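Uncharacterized protein (Yersinia pestis, PDB 4RGI) is of unknown function but forms a small KTSC domain built as an alpha-beta sandwich. Local coordinates at residues 24-29 and 61-66. Sequence-based numbering, arbitrary orientation. Where two conformers were deposited one is given.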
loop_
_atom_site.group_PDB
_atom_site.type_symbol
_atom_site.label_atom_id
_atom_site.label_comp_id
_atom_site.label_asym_id
_atom_site.label_seq_id
_atom_site.Cartn_x
_atom_site.Cartn_y
_atom_site.Cartn_z
ATOM N N ARG A 24 -1.222 -8.319 -9.026
ATOM C CA ARG A 24 -1.529 -6.887 -8.968
ATOM C C ARG A 24 -2.096 -6.499 -7.609
ATOM O O ARG A 24 -3.099 -5.788 -7.509
ATOM C CB ARG A 24 -2.508 -6.491 -10.066
ATOM C CG ARG A 24 -2.217 -7.101 -11.431
ATOM C CD ARG A 24 -0.896 -6.690 -12.038
ATOM N NE ARG A 24 -0.895 -6.892 -13.493
ATOM C CZ ARG A 24 -0.840 -8.078 -14.101
ATOM N NH1 ARG A 24 -0.778 -9.198 -13.394
ATOM N NH2 ARG A 24 -0.851 -8.149 -15.427
HETATM N N MSE A 25 -1.415 -6.951 -6.565
HETATM C CA MSE A 25 -1.886 -6.758 -5.203
HETATM C C MSE A 25 -0.939 -5.892 -4.397
HETATM O O MSE A 25 0.273 -6.095 -4.448
HETATM C CB MSE A 25 -2.067 -8.115 -4.540
HETATM C CG MSE A 25 -2.659 -8.083 -3.146
HETATM SE SE MSE A 25 -3.192 -9.889 -2.701
HETATM C CE MSE A 25 -1.424 -10.647 -2.352
ATOM N N LEU A 26 -1.492 -4.910 -3.683
ATOM C CA LEU A 26 -0.715 -3.982 -2.882
ATOM C C LEU A 26 -0.987 -4.270 -1.419
ATOM O O LEU A 26 -2.137 -4.390 -1.040
ATOM C CB LEU A 26 -1.113 -2.549 -3.209
ATOM C CG LEU A 26 -0.439 -1.433 -2.433
ATOM C CD1 LEU A 26 0.983 -1.220 -2.934
ATOM C CD2 LEU A 26 -1.253 -0.201 -2.631
ATOM N N GLU A 27 0.055 -4.389 -0.598
ATOM C CA GLU A 27 -0.159 -4.673 0.817
ATOM C C GLU A 27 0.379 -3.519 1.645
ATOM O O GLU A 27 1.524 -3.106 1.477
ATOM C CB GLU A 27 0.509 -5.991 1.211
ATOM C CG GLU A 27 0.061 -6.544 2.548
ATOM C CD GLU A 27 0.545 -7.979 2.758
ATOM O OE1 GLU A 27 -0.102 -8.917 2.252
ATOM O OE2 GLU A 27 1.592 -8.153 3.398
ATOM N N ILE A 28 -0.461 -2.990 2.525
ATOM C CA ILE A 28 -0.080 -1.835 3.324
ATOM C C ILE A 28 -0.207 -2.187 4.800
ATOM O O ILE A 28 -1.273 -2.587 5.241
ATOM C CB ILE A 28 -0.962 -0.617 3.040
ATOM C CG1 ILE A 28 -0.970 -0.291 1.542
ATOM C CG2 ILE A 28 -0.452 0.583 3.856
ATOM C CD1 ILE A 28 -1.800 0.929 1.202
ATOM N N GLN A 29 0.877 -2.051 5.551
ATOM C CA GLN A 29 0.788 -2.216 6.992
ATOM C C GLN A 29 0.711 -0.842 7.668
ATOM O O GLN A 29 1.641 -0.048 7.571
ATOM C CB GLN A 29 1.981 -3.013 7.496
ATOM C CG GLN A 29 2.063 -3.107 9.002
ATOM C CD GLN A 29 3.278 -3.867 9.444
ATOM O OE1 GLN A 29 4.333 -3.809 8.810
ATOM N NE2 GLN A 29 3.143 -4.590 10.552
ATOM N N GLY A 61 -5.031 10.080 -1.397
ATOM C CA GLY A 61 -5.457 10.632 -2.671
ATOM C C GLY A 61 -5.615 9.637 -3.804
ATOM O O GLY A 61 -6.392 9.870 -4.745
ATOM N N VAL A 62 -4.892 8.521 -3.727
ATOM C CA VAL A 62 -4.802 7.620 -4.866
ATOM C C VAL A 62 -5.302 6.210 -4.582
ATOM O O VAL A 62 -5.829 5.546 -5.474
ATOM C CB VAL A 62 -3.349 7.549 -5.365
ATOM C CG1 VAL A 62 -3.227 6.669 -6.586
ATOM C CG2 VAL A 62 -2.847 8.950 -5.663
ATOM N N ILE A 63 -5.134 5.752 -3.346
ATOM C CA ILE A 63 -5.422 4.349 -3.038
ATOM C C ILE A 63 -6.730 4.187 -2.266
ATOM O O ILE A 63 -7.578 3.371 -2.629
ATOM C CB ILE A 63 -4.280 3.698 -2.213
ATOM C CG1 ILE A 63 -2.928 3.856 -2.910
ATOM C CG2 ILE A 63 -4.595 2.221 -1.933
ATOM C CD1 ILE A 63 -2.888 3.205 -4.265
ATOM N N LYS A 64 -6.886 4.972 -1.205
ATOM C CA LYS A 64 -7.980 4.778 -0.259
ATOM C C LYS A 64 -9.315 4.853 -0.972
ATOM O O LYS A 64 -9.603 5.827 -1.651
ATOM C CB LYS A 64 -7.918 5.831 0.866
ATOM C CG LYS A 64 -9.003 5.662 1.930
ATOM C CD LYS A 64 -9.244 6.958 2.681
ATOM C CE LYS A 64 -8.178 7.177 3.698
ATOM N NZ LYS A 64 -8.410 8.420 4.495
ATOM N N GLY A 65 -10.099 3.788 -0.865
ATOM C CA GLY A 65 -11.429 3.764 -1.432
ATOM C C GLY A 65 -11.486 3.671 -2.935
ATOM O O GLY A 65 -12.566 3.727 -3.517
ATOM N N LYS A 66 -10.329 3.539 -3.573
ATOM C CA LYS A 66 -10.280 3.464 -5.027
ATOM C C LYS A 66 -9.982 2.051 -5.519
ATOM O O LYS A 66 -10.083 1.760 -6.709
ATOM C CB LYS A 66 -9.247 4.450 -5.571
ATOM C CG LYS A 66 -9.636 5.889 -5.236
ATOM C CD LYS A 66 -9.249 6.865 -6.304
ATOM C CE LYS A 66 -9.996 8.177 -6.099
ATOM N NZ LYS A 66 -9.704 8.747 -4.765
#
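L26 and I28 of strand 25-30 meet I63 of helix 55-63 in a purely apolar contact inside the interface between sheet and helices. Its modest extent is plain from the 88 Å² buried between the two segments and from a separation of 9.6 Å between L26 CA and I63 CA, a gap bridged by side-chain ends alone. L26 and I63 approach tip to tip: the closest pair is L26 CD2 and I63 CD1, 4.1 Å apart. The same L26 methyl also lies 4.2 Å from I63 CG2, so it faces both branches of the isoleucine. Both branches are set by chi1 of I63 (-54°), which puts CG1 beside the backbone N and CG2 beside the carbonyl carbon. I28 adds a looser touch, its CD1 standing 4.4 Å from I63 CG2; its extended chain (chi2 -179°) carries that methyl outward from the strand. All three residues are buried: F49 of helix 43-51 packs on L26 and I28, F59 covers I28 and F58 touches I63. Beyond I63 the chain turns back, as the 2.9 Å bond from K66 N to I63 O attests. On the other face of the strand, E27 forms a salt bridge with R6. Helices laid over one face of an antiparallel sheet, joined to it through aliphatic and aromatic side chains, are the hallmark of a two-layer alpha-beta sandwich, here the KTSC domain.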